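Long-range contacts in pyridoxamine 5'-phosphate oxidase-related, FMN-binding protein (Mycobacterium smegmatis, PDB 6ECI), which binds flavin-adenine dinucleotide and probably sequesters it, helping to protect mycobacteria against hypoxic and oxidative stress: residues L21-T26 / I34-F39; L66-D71 / S79-G84. All coordinates share one frame; numbering follows the deposited sequence.

Contact 1: L21-T26 / I34-F39; sequences LGRIVT and IFPINF. With FAD (flavin-adenine dinucleotide), chain U.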
ATOM      1  N   LEU B  21      -9.039   0.371  -4.498  1.00 16.01           N
ATOM      2  CA  LEU B  21      -7.618   0.154  -4.740  1.00 12.98           C
ATOM      3  C   LEU B  21      -6.932  -0.212  -3.430  1.00 15.10           C
ATOM      4  O   LEU B  21      -7.013   0.536  -2.450  1.00 12.90           O
ATOM      5  CB  LEU B  21      -6.981   1.396  -5.363  1.00 12.93           C
ATOM      6  CG  LEU B  21      -5.586   1.206  -5.957  1.00 25.06           C
ATOM      7  CD1 LEU B  21      -5.642   0.240  -7.128  1.00 24.97           C
ATOM      8  CD2 LEU B  21      -5.013   2.543  -6.393  1.00 20.82           C
ATOM      9  N   GLY B  22      -6.264  -1.363  -3.420  1.00 18.86           N
ATOM     10  CA  GLY B  22      -5.501  -1.816  -2.274  1.00 14.11           C
ATOM     11  C   GLY B  22      -4.159  -2.372  -2.701  1.00 19.06           C
ATOM     12  O   GLY B  22      -3.788  -2.253  -3.873  1.00 17.92           O
ATOM     13  N   ARG B  23      -3.422  -2.991  -1.780  1.00 18.16           N
ATOM     14  CA  ARG B  23      -2.059  -3.413  -2.070  1.00 16.23           C
ATOM     15  C   ARG B  23      -1.771  -4.763  -1.434  1.00 18.98           C
ATOM     16  O   ARG B  23      -2.002  -4.950  -0.234  1.00 17.39           O
ATOM     17  CB  ARG B  23      -1.054  -2.371  -1.571  1.00 16.88           C
ATOM     18  CG  ARG B  23      -1.135  -1.049  -2.314  1.00 31.55           C
ATOM     19  CD  ARG B  23      -1.032   0.129  -1.370  1.00 26.73           C
ATOM     20  NE  ARG B  23      -2.252   0.358  -0.607  1.00 44.90           N
ATOM     21  CZ  ARG B  23      -3.226   1.183  -0.978  1.00 22.90           C
ATOM     22  NH1 ARG B  23      -3.136   1.857  -2.117  1.00 14.95           N
ATOM     23  NH2 ARG B  23      -4.294   1.332  -0.208  1.00 24.40           N
ATOM     24  N   ILE B  24      -1.271  -5.697  -2.242  1.00 14.40           N
ATOM     25  CA  ILE B  24      -0.755  -6.969  -1.754  1.00 13.05           C
ATOM     26  C   ILE B  24       0.715  -6.786  -1.402  1.00 18.01           C
ATOM     27  O   ILE B  24       1.488  -6.228  -2.192  1.00 18.40           O
ATOM     28  CB  ILE B  24      -0.930  -8.076  -2.808  1.00 14.69           C
ATOM     29  CG1 ILE B  24      -2.406  -8.428  -2.991  1.00 23.46           C
ATOM     30  CG2 ILE B  24      -0.139  -9.316  -2.422  1.00 17.74           C
ATOM     31  CD1 ILE B  24      -2.953  -9.369  -1.943  1.00 17.39           C
ATOM     32  N   VAL B  25       1.107  -7.244  -0.217  1.00 13.69           N
ATOM     33  CA  VAL B  25       2.493  -7.176   0.234  1.00 20.17           C
ATOM     34  C   VAL B  25       2.982  -8.601   0.450  1.00 18.45           C
ATOM     35  O   VAL B  25       2.417  -9.341   1.265  1.00 17.85           O
ATOM     36  CB  VAL B  25       2.641  -6.339   1.517  1.00 25.41           C
ATOM     37  CG1 VAL B  25       4.068  -6.404   2.039  1.00 15.15           C
ATOM     38  CG2 VAL B  25       2.236  -4.896   1.256  1.00 23.63           C
ATOM     39  N   THR B  26       4.023  -8.986  -0.282  1.00 18.02           N
ATOM     40  CA  THR B  26       4.606 -10.315  -0.191  1.00 25.03           C
ATOM     41  C   THR B  26       6.031 -10.217   0.336  1.00 27.24           C
ATOM     42  O   THR B  26       6.723  -9.217   0.121  1.00 28.98           O
ATOM     43  CB  THR B  26       4.597 -11.025  -1.550  1.00 26.77           C
ATOM     44  OG1 THR B  26       5.259 -10.208  -2.525  1.00 26.74           O
ATOM     45  CG2 THR B  26       3.168 -11.287  -1.999  1.00 29.28           C
ATOM     46  N   ILE B  34       5.535  -5.116  -3.030  1.00 21.87           N
ATOM     47  CA  ILE B  34       4.176  -4.617  -2.870  1.00 25.87           C
ATOM     48  C   ILE B  34       3.528  -4.510  -4.243  1.00 25.72           C
ATOM     49  O   ILE B  34       4.164  -4.077  -5.211  1.00 22.44           O
ATOM     50  CB  ILE B  34       4.147  -3.268  -2.117  1.00 21.67           C
ATOM     51  CG1 ILE B  34       2.710  -2.767  -1.961  1.00 24.41           C
ATOM     52  CG2 ILE B  34       5.022  -2.243  -2.805  1.00 22.74           C
ATOM     53  CD1 ILE B  34       2.562  -1.643  -0.961  1.00 39.94           C
ATOM     54  N   PHE B  35       2.266  -4.928  -4.328  1.00 19.80           N
ATOM     55  CA  PHE B  35       1.528  -4.980  -5.588  1.00 17.70           C
ATOM     56  C   PHE B  35       0.181  -4.290  -5.422  1.00 15.63           C
ATOM     57  O   PHE B  35      -0.735  -4.854  -4.797  1.00 17.25           O
ATOM     58  CB  PHE B  35       1.327  -6.421  -6.042  1.00 21.33           C
ATOM     59  CG  PHE B  35       2.594  -7.220  -6.118  1.00 24.34           C
ATOM     60  CD1 PHE B  35       3.093  -7.867  -4.999  1.00 22.52           C
ATOM     61  CD2 PHE B  35       3.279  -7.339  -7.317  1.00 26.23           C
ATOM     62  CE1 PHE B  35       4.259  -8.604  -5.072  1.00 24.15           C
ATOM     63  CE2 PHE B  35       4.444  -8.079  -7.394  1.00 19.98           C
ATOM     64  CZ  PHE B  35       4.935  -8.711  -6.272  1.00 17.36           C
ATOM     65  N   PRO B  36       0.016  -3.081  -5.952  1.00 18.75           N
ATOM     66  CA  PRO B  36      -1.317  -2.466  -5.967  1.00 19.53           C
ATOM     67  C   PRO B  36      -2.277  -3.306  -6.797  1.00 19.75           C
ATOM     68  O   PRO B  36      -1.944  -3.754  -7.897  1.00 19.20           O
ATOM     69  CB  PRO B  36      -1.070  -1.091  -6.599  1.00 11.07           C
ATOM     70  CG  PRO B  36       0.388  -0.833  -6.395  1.00 20.59           C
ATOM     71  CD  PRO B  36       1.049  -2.178  -6.480  1.00 21.96           C
ATOM     72  N   ILE B  37      -3.468  -3.540  -6.256  1.00 18.08           N
ATOM     73  CA  ILE B  37      -4.464  -4.368  -6.925  1.00 18.43           C
ATOM     74  C   ILE B  37      -5.829  -3.710  -6.813  1.00 17.77           C
ATOM     75  O   ILE B  37      -6.161  -3.098  -5.792  1.00 14.89           O
ATOM     76  CB  ILE B  37      -4.519  -5.798  -6.346  1.00 19.27           C
ATOM     77  CG1 ILE B  37      -4.744  -5.762  -4.832  1.00 20.87           C
ATOM     78  CG2 ILE B  37      -3.264  -6.578  -6.701  1.00 19.26           C
ATOM     79  CD1 ILE B  37      -5.394  -7.018  -4.286  1.00 15.89           C
ATOM     80  N   ASN B  38      -6.615  -3.835  -7.878  1.00 20.29           N
ATOM     81  CA  ASN B  38      -8.040  -3.555  -7.823  1.00 18.69           C
ATOM     82  C   ASN B  38      -8.735  -4.743  -7.168  1.00 18.53           C
ATOM     83  O   ASN B  38      -8.442  -5.896  -7.497  1.00 23.14           O
ATOM     84  CB  ASN B  38      -8.572  -3.298  -9.233  1.00 22.19           C
ATOM     85  CG  ASN B  38     -10.075  -3.124  -9.279  1.00 25.16           C
ATOM     86  OD1 ASN B  38     -10.726  -3.548 -10.233  1.00 24.32           O
ATOM     87  ND2 ASN B  38     -10.635  -2.502  -8.249  1.00 22.64           N
ATOM     88  N   PHE B  39      -9.633  -4.466  -6.224  1.00 19.43           N
ATOM     89  CA  PHE B  39     -10.201  -5.519  -5.393  1.00 16.25           C
ATOM     90  C   PHE B  39     -11.651  -5.201  -5.058  1.00 23.60           C
ATOM     91  O   PHE B  39     -12.086  -4.048  -5.120  1.00 25.13           O
ATOM     92  CB  PHE B  39      -9.411  -5.690  -4.093  1.00 21.57           C
ATOM     93  CG  PHE B  39      -9.748  -4.665  -3.043  1.00 16.32           C
ATOM     94  CD1 PHE B  39      -9.174  -3.400  -3.080  1.00 21.57           C
ATOM     95  CD2 PHE B  39     -10.643  -4.959  -2.026  1.00 13.03           C
ATOM     96  CE1 PHE B  39      -9.484  -2.448  -2.118  1.00 14.01           C
ATOM     97  CE2 PHE B  39     -10.960  -4.014  -1.065  1.00 23.39           C
ATOM     98  CZ  PHE B  39     -10.377  -2.754  -1.111  1.00 19.81           C
TER
HETATM   99  PA  FAD U 201       8.225  -6.977 -12.508  1.00 44.23           P
HETATM  100  O1A FAD U 201       8.708  -6.796 -13.900  1.00 42.83           O
HETATM  101  O2A FAD U 201       8.487  -8.353 -11.887  1.00 41.49           O
HETATM  102  O5B FAD U 201       8.783  -5.861 -11.543  1.00 40.14           O
HETATM  103  C5B FAD U 201      10.176  -5.487 -11.547  1.00 33.12           C
HETATM  104  C4B FAD U 201      10.335  -4.283 -10.653  1.00 37.94           C
HETATM  105  O4B FAD U 201       9.441  -3.242 -11.096  1.00 33.05           O
HETATM  106  C3B FAD U 201       9.970  -4.509  -9.192  1.00 31.70           C
HETATM  107  O3B FAD U 201      11.069  -5.044  -8.463  1.00 41.88           O
HETATM  108  C2B FAD U 201       9.603  -3.097  -8.721  1.00 27.44           C
HETATM  109  O2B FAD U 201      10.719  -2.349  -8.255  1.00 46.99           O
HETATM  110  C1B FAD U 201       9.004  -2.472  -9.988  1.00 32.71           C
HETATM  111  N9A FAD U 201       7.549  -2.452  -9.983  1.00 36.31           N
HETATM  112  C8A FAD U 201       6.704  -3.489 -10.283  1.00 29.55           C
HETATM  113  N7A FAD U 201       5.433  -3.193 -10.177  1.00 25.87           N
HETATM  114  C5A FAD U 201       5.441  -1.863  -9.766  1.00 25.29           C
HETATM  115  C6A FAD U 201       4.403  -0.960  -9.475  1.00 21.35           C
HETATM  116  N6A FAD U 201       3.106  -1.259  -9.555  1.00 28.20           N
HETATM  117  N1A FAD U 201       4.757   0.291  -9.098  1.00 19.16           N
HETATM  118  C2A FAD U 201       6.052   0.599  -9.023  1.00 24.27           C
HETATM  119  N3A FAD U 201       7.113  -0.171  -9.269  1.00 27.71           N
HETATM  120  C4A FAD U 201       6.735  -1.403  -9.643  1.00 26.61           C
HETATM  121  N1  FAD U 201      -1.977  -6.372 -11.387  1.00 31.09           N
HETATM  122  C2  FAD U 201      -2.882  -7.388 -11.283  1.00 27.99           C
HETATM  123  O2  FAD U 201      -2.574  -8.555 -11.543  1.00 31.66           O
HETATM  124  N3  FAD U 201      -4.177  -7.111 -10.879  1.00 21.90           N
HETATM  125  C4  FAD U 201      -4.680  -5.868 -10.553  1.00 23.09           C
HETATM  126  O4  FAD U 201      -5.854  -5.748 -10.207  1.00 27.04           O
HETATM  127  C4X FAD U 201      -3.709  -4.795 -10.667  1.00 26.51           C
HETATM  128  N5  FAD U 201      -4.095  -3.582 -10.379  1.00 25.55           N
HETATM  129  C5X FAD U 201      -3.165  -2.558 -10.487  1.00 21.73           C
HETATM  130  C6  FAD U 201      -3.558  -1.257 -10.183  1.00 23.88           C
HETATM  131  C7  FAD U 201      -2.663  -0.196 -10.275  1.00 28.07           C
HETATM  132  C7M FAD U 201      -3.126   1.196  -9.939  1.00 27.37           C
HETATM  133  C8  FAD U 201      -1.339  -0.440 -10.677  1.00 26.88           C
HETATM  134  C8M FAD U 201      -0.348   0.686 -10.792  1.00 20.38           C
HETATM  135  C9  FAD U 201      -0.942  -1.739 -10.984  1.00 22.02           C
HETATM  136  C9A FAD U 201      -1.842  -2.794 -10.889  1.00 25.80           C
HETATM  137  N10 FAD U 201      -1.469  -4.120 -11.189  1.00 32.85           N
HETATM  138  C10 FAD U 201      -2.379  -5.146 -11.089  1.00 32.03           C
HETATM  139  C1' FAD U 201      -0.101  -4.435 -11.614  1.00 29.88           C
HETATM  140  C2' FAD U 201       0.713  -5.130 -10.529  1.00 33.36           C
HETATM  141  O2' FAD U 201       1.309  -4.163  -9.665  1.00 24.84           O
HETATM  142  C3' FAD U 201       1.799  -5.983 -11.185  1.00 23.89           C
HETATM  143  O3' FAD U 201       1.651  -7.346 -10.805  1.00 27.88           O
HETATM  144  C4' FAD U 201       3.207  -5.514 -10.838  1.00 22.42           C
HETATM  145  O4' FAD U 201       3.457  -4.334 -11.600  1.00 29.83           O
HETATM  146  C5' FAD U 201       4.264  -6.576 -11.069  1.00 31.85           C
HETATM  147  O5' FAD U 201       4.219  -6.995 -12.448  1.00 27.21           O
HETATM  148  P   FAD U 201       5.517  -7.471 -13.206  1.00 31.60           P
HETATM  149  O1P FAD U 201       5.484  -6.949 -14.646  1.00 39.10           O
HETATM  150  O2P FAD U 201       5.715  -8.932 -13.081  1.00 30.76           O
HETATM  151  O3P FAD U 201       6.667  -6.697 -12.434  1.00 50.37           O
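The carbonyl oxygen of I24 is gripped twice from the neighbouring strand. F35 N donates to I24 O over 2.6 Å from within the carbonyl plane, and the CA-H of I34 adds a weaker contact, I34 CA to I24 O being 3.2 Å. With the return bond I24 N to F35 O and a second reciprocal pair between G22 and I37, this forms the ladder of an antiparallel beta hairpin in the split-barrel, flavin-binding fold of the pyridoxamine 5'-phosphate oxidase family. The N-to-C directions of the segments meet at 143°, evidence of marked twist. P36 faces R23 at a non-hydrogen-bonded pair, where its missing N-H costs the ladder nothing.

On the face of I24 and I37, I37 CG1 sits between its own backbone N and carbonyl carbon (chi1 55°), bringing I37 CD1 within 3.5 Å of I24 CG1. T26 OG1 meets the F35 ring at its edge, 3.2 Å from F35 CE1, while the F39 ring turns its edge to the L21-G22 peptide, F39 CE1 lying 3.6 Å from L21 C. R23 runs alongside I34, R23 CB to I34 CD1 measuring 3.7 Å; its guanidinium forms salt bridges with E68 of its own chain and D70 of the second subunit. The isoalloxazine ring of FAD of chain U lies against 36-38, I37 CA being 3.6 Å from FAD N5. N38 N donates to FAD O4 at 3.1 Å.

Contact 2: L66-D71 / S79-G84; sequences LFEADD and SVIVRG. With FAD (flavin-adenine dinucleotide), chain C.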
ATOM      1  N   LEU B  66       0.177  -9.945   2.884  1.00 22.97           N
ATOM      2  CA  LEU B  66      -0.503  -8.827   3.518  1.00 19.75           C
ATOM      3  C   LEU B  66      -1.385  -8.129   2.493  1.00 18.23           C
ATOM      4  O   LEU B  66      -0.992  -7.959   1.335  1.00 17.65           O
ATOM      5  CB  LEU B  66       0.501  -7.829   4.097  1.00 22.60           C
ATOM      6  CG  LEU B  66       1.132  -8.184   5.438  1.00 28.78           C
ATOM      7  CD1 LEU B  66       2.191  -7.168   5.811  1.00 27.68           C
ATOM      8  CD2 LEU B  66       0.054  -8.226   6.485  1.00 36.83           C
ATOM      9  N   PHE B  67      -2.583  -7.740   2.914  1.00 18.81           N
ATOM     10  CA  PHE B  67      -3.436  -6.871   2.117  1.00 18.06           C
ATOM     11  C   PHE B  67      -3.763  -5.627   2.924  1.00 14.85           C
ATOM     12  O   PHE B  67      -4.145  -5.723   4.095  1.00 11.12           O
ATOM     13  CB  PHE B  67      -4.731  -7.555   1.692  1.00 14.65           C
ATOM     14  CG  PHE B  67      -5.675  -6.638   0.971  1.00 15.89           C
ATOM     15  CD1 PHE B  67      -5.496  -6.362  -0.374  1.00 14.72           C
ATOM     16  CD2 PHE B  67      -6.729  -6.036   1.638  1.00 15.96           C
ATOM     17  CE1 PHE B  67      -6.355  -5.516  -1.042  1.00 17.92           C
ATOM     18  CE2 PHE B  67      -7.591  -5.188   0.976  1.00 17.96           C
ATOM     19  CZ  PHE B  67      -7.404  -4.926  -0.368  1.00 15.50           C
ATOM     20  N   GLU B  68      -3.628  -4.466   2.296  1.00 13.29           N
ATOM     21  CA  GLU B  68      -3.912  -3.213   2.969  1.00 19.87           C
ATOM     22  C   GLU B  68      -4.673  -2.290   2.030  1.00 17.11           C
ATOM     23  O   GLU B  68      -4.489  -2.321   0.812  1.00 18.92           O
ATOM     24  CB  GLU B  68      -2.625  -2.534   3.456  1.00 16.48           C
ATOM     25  CG  GLU B  68      -2.858  -1.383   4.412  1.00 16.90           C
ATOM     26  CD  GLU B  68      -2.930  -0.046   3.707  1.00 19.39           C
ATOM     27  OE1 GLU B  68      -2.633   0.004   2.496  1.00 19.57           O
ATOM     28  OE2 GLU B  68      -3.280   0.955   4.369  1.00 15.44           O
ATOM     29  N   ALA B  69      -5.548  -1.484   2.624  1.00 16.50           N
ATOM     30  CA  ALA B  69      -6.259  -0.424   1.932  1.00 15.64           C
ATOM     31  C   ALA B  69      -6.601   0.644   2.962  1.00 19.46           C
ATOM     32  O   ALA B  69      -6.772   0.345   4.147  1.00 19.64           O
ATOM     33  CB  ALA B  69      -7.519  -0.945   1.237  1.00 12.76           C
ATOM     34  N   ASP B  70      -6.676   1.894   2.511  1.00 17.89           N
ATOM     35  CA  ASP B  70      -6.893   3.001   3.430  1.00 18.77           C
ATOM     36  C   ASP B  70      -7.630   4.121   2.707  1.00 17.88           C
ATOM     37  O   ASP B  70      -7.893   4.047   1.505  1.00 21.45           O
ATOM     38  CB  ASP B  70      -5.567   3.493   4.022  1.00 16.86           C
ATOM     39  CG  ASP B  70      -4.521   3.786   2.963  1.00 14.21           C
ATOM     40  OD1 ASP B  70      -4.849   4.458   1.965  1.00 23.75           O
ATOM     41  OD2 ASP B  70      -3.360   3.363   3.139  1.00 16.94           O
ATOM     42  N   ASP B  71      -7.962   5.164   3.463  1.00 17.48           N
ATOM     43  CA  ASP B  71      -8.592   6.372   2.942  1.00 27.93           C
ATOM     44  C   ASP B  71      -8.524   7.434   4.029  1.00 25.68           C
ATOM     45  O   ASP B  71      -8.265   7.134   5.198  1.00 20.54           O
ATOM     46  CB  ASP B  71     -10.038   6.121   2.506  1.00 26.37           C
ATOM     47  CG  ASP B  71     -10.536   7.162   1.526  1.00 25.85           C
ATOM     48  OD1 ASP B  71      -9.787   7.511   0.590  1.00 27.00           O
ATOM     49  OD2 ASP B  71     -11.675   7.643   1.700  1.00 37.64           O
ATOM     50  N   SER B  79      -7.292   2.797   8.111  1.00 19.55           N
ATOM     51  CA  SER B  79      -6.628   1.790   7.302  1.00 21.23           C
ATOM     52  C   SER B  79      -6.989   0.415   7.835  1.00 21.58           C
ATOM     53  O   SER B  79      -7.273   0.247   9.024  1.00 25.00           O
ATOM     54  CB  SER B  79      -5.109   1.972   7.289  1.00 22.32           C
ATOM     55  OG  SER B  79      -4.550   1.668   8.551  1.00 17.51           O
ATOM     56  N   VAL B  80      -6.980  -0.567   6.938  1.00 18.63           N
ATOM     57  CA  VAL B  80      -7.288  -1.953   7.266  1.00 26.06           C
ATOM     58  C   VAL B  80      -6.171  -2.825   6.710  1.00 22.21           C
ATOM     59  O   VAL B  80      -5.746  -2.637   5.564  1.00 17.52           O
ATOM     60  CB  VAL B  80      -8.655  -2.382   6.695  1.00 17.94           C
ATOM     61  CG1 VAL B  80      -8.866  -3.877   6.853  1.00 13.69           C
ATOM     62  CG2 VAL B  80      -9.774  -1.616   7.375  1.00 21.89           C
ATOM     63  N   ILE B  81      -5.687  -3.762   7.523  1.00 14.43           N
ATOM     64  CA  ILE B  81      -4.659  -4.712   7.117  1.00 20.29           C
ATOM     65  C   ILE B  81      -5.204  -6.121   7.302  1.00 20.32           C
ATOM     66  O   ILE B  81      -5.689  -6.469   8.384  1.00 23.86           O
ATOM     67  CB  ILE B  81      -3.355  -4.525   7.913  1.00 23.04           C
ATOM     68  CG1 ILE B  81      -2.803  -3.113   7.720  1.00 24.10           C
ATOM     69  CG2 ILE B  81      -2.316  -5.544   7.478  1.00 26.10           C
ATOM     70  CD1 ILE B  81      -1.594  -2.816   8.574  1.00 14.08           C
ATOM     71  N   VAL B  82      -5.117  -6.929   6.249  1.00 23.48           N
ATOM     72  CA  VAL B  82      -5.569  -8.315   6.264  1.00 20.44           C
ATOM     73  C   VAL B  82      -4.350  -9.214   6.111  1.00 26.15           C
ATOM     74  O   VAL B  82      -3.620  -9.119   5.116  1.00 24.92           O
ATOM     75  CB  VAL B  82      -6.593  -8.591   5.151  1.00 21.91           C
ATOM     76  CG1 VAL B  82      -6.842 -10.087   5.015  1.00 23.01           C
ATOM     77  CG2 VAL B  82      -7.890  -7.852   5.426  1.00 17.61           C
ATOM     78  N   ARG B  83      -4.123 -10.076   7.098  1.00 28.59           N
ATOM     79  CA  ARG B  83      -3.148 -11.152   6.986  1.00 25.27           C
ATOM     80  C   ARG B  83      -3.875 -12.426   6.589  1.00 20.01           C
ATOM     81  O   ARG B  83      -4.840 -12.823   7.250  1.00 19.76           O
ATOM     82  CB  ARG B  83      -2.389 -11.370   8.299  1.00 29.18           C
ATOM     83  CG  ARG B  83      -1.671 -10.142   8.821  1.00 41.22           C
ATOM     84  CD  ARG B  83      -0.395 -10.512   9.569  1.00 49.94           C
ATOM     85  NE  ARG B  83       0.170  -9.364  10.276  1.00 79.26           N
ATOM     86  CZ  ARG B  83       1.303  -8.748   9.944  1.00 64.12           C
ATOM     87  NH1 ARG B  83       2.023  -9.170   8.912  1.00 57.15           N
ATOM     88  NH2 ARG B  83       1.721  -7.710  10.655  1.00 56.21           N
ATOM     89  N   GLY B  84      -3.419 -13.056   5.518  1.00 20.14           N
ATOM     90  CA  GLY B  84      -4.054 -14.275   5.074  1.00 20.59           C
ATOM     91  C   GLY B  84      -3.244 -14.988   4.017  1.00 20.72           C
ATOM     92  O   GLY B  84      -2.056 -14.717   3.828  1.00 20.64           O
TER
HETATM   93  PA  FAD C 201       1.054  -1.855  17.420  1.00 40.04           P
HETATM   94  O1A FAD C 201      -0.035  -1.524  18.372  1.00 37.56           O
HETATM   95  O2A FAD C 201       2.336  -2.401  18.052  1.00 41.29           O
HETATM   96  O5B FAD C 201       0.555  -2.855  16.308  1.00 39.32           O
HETATM   97  C5B FAD C 201      -0.096  -4.097  16.650  1.00 39.74           C
HETATM   98  C4B FAD C 201      -0.773  -4.644  15.420  1.00 39.20           C
HETATM   99  O4B FAD C 201      -1.846  -3.761  15.035  1.00 34.58           O
HETATM  100  C3B FAD C 201       0.108  -4.743  14.182  1.00 38.50           C
HETATM  101  O3B FAD C 201       0.846  -5.960  14.165  1.00 39.04           O
HETATM  102  C2B FAD C 201      -0.914  -4.686  13.044  1.00 24.58           C
HETATM  103  O2B FAD C 201      -1.428  -5.970  12.709  1.00 45.45           O
HETATM  104  C1B FAD C 201      -2.009  -3.783  13.627  1.00 32.78           C
HETATM  105  N9A FAD C 201      -1.966  -2.412  13.133  1.00 29.99           N
HETATM  106  C8A FAD C 201      -1.155  -1.395  13.565  1.00 30.45           C
HETATM  107  N7A FAD C 201      -1.326  -0.262  12.927  1.00 31.47           N
HETATM  108  C5A FAD C 201      -2.324  -0.559  12.000  1.00 30.96           C
HETATM  109  C6A FAD C 201      -2.959   0.219  11.018  1.00 27.40           C
HETATM  110  N6A FAD C 201      -2.687   1.504  10.786  1.00 27.34           N
HETATM  111  N1A FAD C 201      -3.914  -0.384  10.270  1.00 26.93           N
HETATM  112  C2A FAD C 201      -4.197  -1.667  10.499  1.00 26.32           C
HETATM  113  N3A FAD C 201      -3.658  -2.498  11.392  1.00 23.47           N
HETATM  114  C4A FAD C 201      -2.719  -1.874  12.123  1.00 23.06           C
HETATM  115  N1  FAD C 201       1.652   6.959  12.116  1.00 23.60           N
HETATM  116  C2  FAD C 201       2.664   7.873  12.087  1.00 26.99           C
HETATM  117  O2  FAD C 201       3.650   7.770  12.823  1.00 30.71           O
HETATM  118  N3  FAD C 201       2.594   8.945  11.216  1.00 26.40           N
HETATM  119  C4  FAD C 201       1.569   9.207  10.329  1.00 28.47           C
HETATM  120  O4  FAD C 201       1.618  10.197   9.600  1.00 28.98           O
HETATM  121  C4X FAD C 201       0.499   8.230  10.370  1.00 27.49           C
HETATM  122  N5  FAD C 201      -0.515   8.398   9.566  1.00 30.94           N
HETATM  123  C5X FAD C 201      -1.537   7.462   9.606  1.00 28.93           C
HETATM  124  C6  FAD C 201      -2.629   7.626   8.756  1.00 23.39           C
HETATM  125  C7  FAD C 201      -3.680   6.715   8.758  1.00 23.59           C
HETATM  126  C7M FAD C 201      -4.843   6.923   7.824  1.00 31.21           C
HETATM  127  C8  FAD C 201      -3.641   5.613   9.628  1.00 31.69           C
HETATM  128  C8M FAD C 201      -4.764   4.611   9.658  1.00 28.78           C
HETATM  129  C9  FAD C 201      -2.552   5.446  10.480  1.00 28.13           C
HETATM  130  C9A FAD C 201      -1.506   6.360  10.474  1.00 25.28           C
HETATM  131  N10 FAD C 201      -0.392   6.224  11.328  1.00 30.85           N
HETATM  132  C10 FAD C 201       0.631   7.138  11.298  1.00 29.13           C
HETATM  133  C1' FAD C 201      -0.285   5.085  12.248  1.00 28.77           C
HETATM  134  C2' FAD C 201       0.603   3.972  11.701  1.00 25.80           C
HETATM  135  O2' FAD C 201       0.195   3.625  10.378  1.00 28.74           O
HETATM  136  C3' FAD C 201       0.492   2.742  12.602  1.00 20.11           C
HETATM  137  O3' FAD C 201      -0.871   2.553  12.960  1.00 31.26           O
HETATM  138  C4' FAD C 201       1.331   2.826  13.876  1.00 26.78           C
HETATM  139  O4' FAD C 201       2.667   3.208  13.544  1.00 30.39           O
HETATM  140  C5' FAD C 201       1.333   1.524  14.647  1.00 31.88           C
HETATM  141  O5' FAD C 201       2.047   1.712  15.886  1.00 40.14           O
HETATM  142  P   FAD C 201       1.687   0.870  17.167  1.00 41.89           P
HETATM  143  O1P FAD C 201       0.356   1.374  17.733  1.00 41.09           O
HETATM  144  O2P FAD C 201       2.826   0.841  18.113  1.00 36.98           O
HETATM  145  O3P FAD C 201       1.441  -0.575  16.571  1.00 41.21           O
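L66 lays its CD2 methyl over one face of the R83 guanidinium, L66 CD2 to R83 NH1 being 3.3 Å, as the two side chains run side by side in the same direction. The polar end of R83 is taken up beyond the pair: NH1 bonds S32 O of the second subunit. L66 CD2 also touches I81 CG2, at 3.7 Å. I81 holds CG1 anti to its carbonyl carbon (chi1 -59°), which sends that branch to the adenine of FAD of chain C, I81 CG1 to FAD C2A measuring 3.4 Å, while E68 CG packs obliquely on the same I81 CG1. The strands form an antiparallel beta hairpin, 64-72 with 77-88; reciprocal backbone bonds join F67 with V82 and A69 with V80. E68 bends at chi2 (-93°), which brings E68 OE2 to 3.6 Å from S79 CB; its OE1 is salt-bridged to R23. S79 OG stands between its own backbone N and carbonyl carbon (chi1 69°), which turns the hydroxyl to the adenine, S79 OG donating to FAD N1A over 2.8 Å. On the reverse face F67 CB lies 4.1 Å from V82 CB, and the F67 ring stands edge-to-face with that of F39.

In the fold
After the N-terminal helix 9-16, strand 21-28 turns at once into strand 31-41, so contact 1 closes a short hairpin loop. After strand 46-49 and helix 55-60 the chain enters strand 64-72, and contact 2 closes a second hairpin with strand 77-88. The two closures follow in series, neither nesting nor crossing. Strands 21-28 and 64-72 are antiparallel neighbours, which merges both hairpins into one sheet: V25 N lies 2.7 Å from L66 O, a probable hydrogen bond. The contact centres are about 9 Å apart. Both contacts touch the second subunit, and each FAD site combines residues of the contact 1 hairpin from one subunit with residues of the contact 2 hairpin from the other.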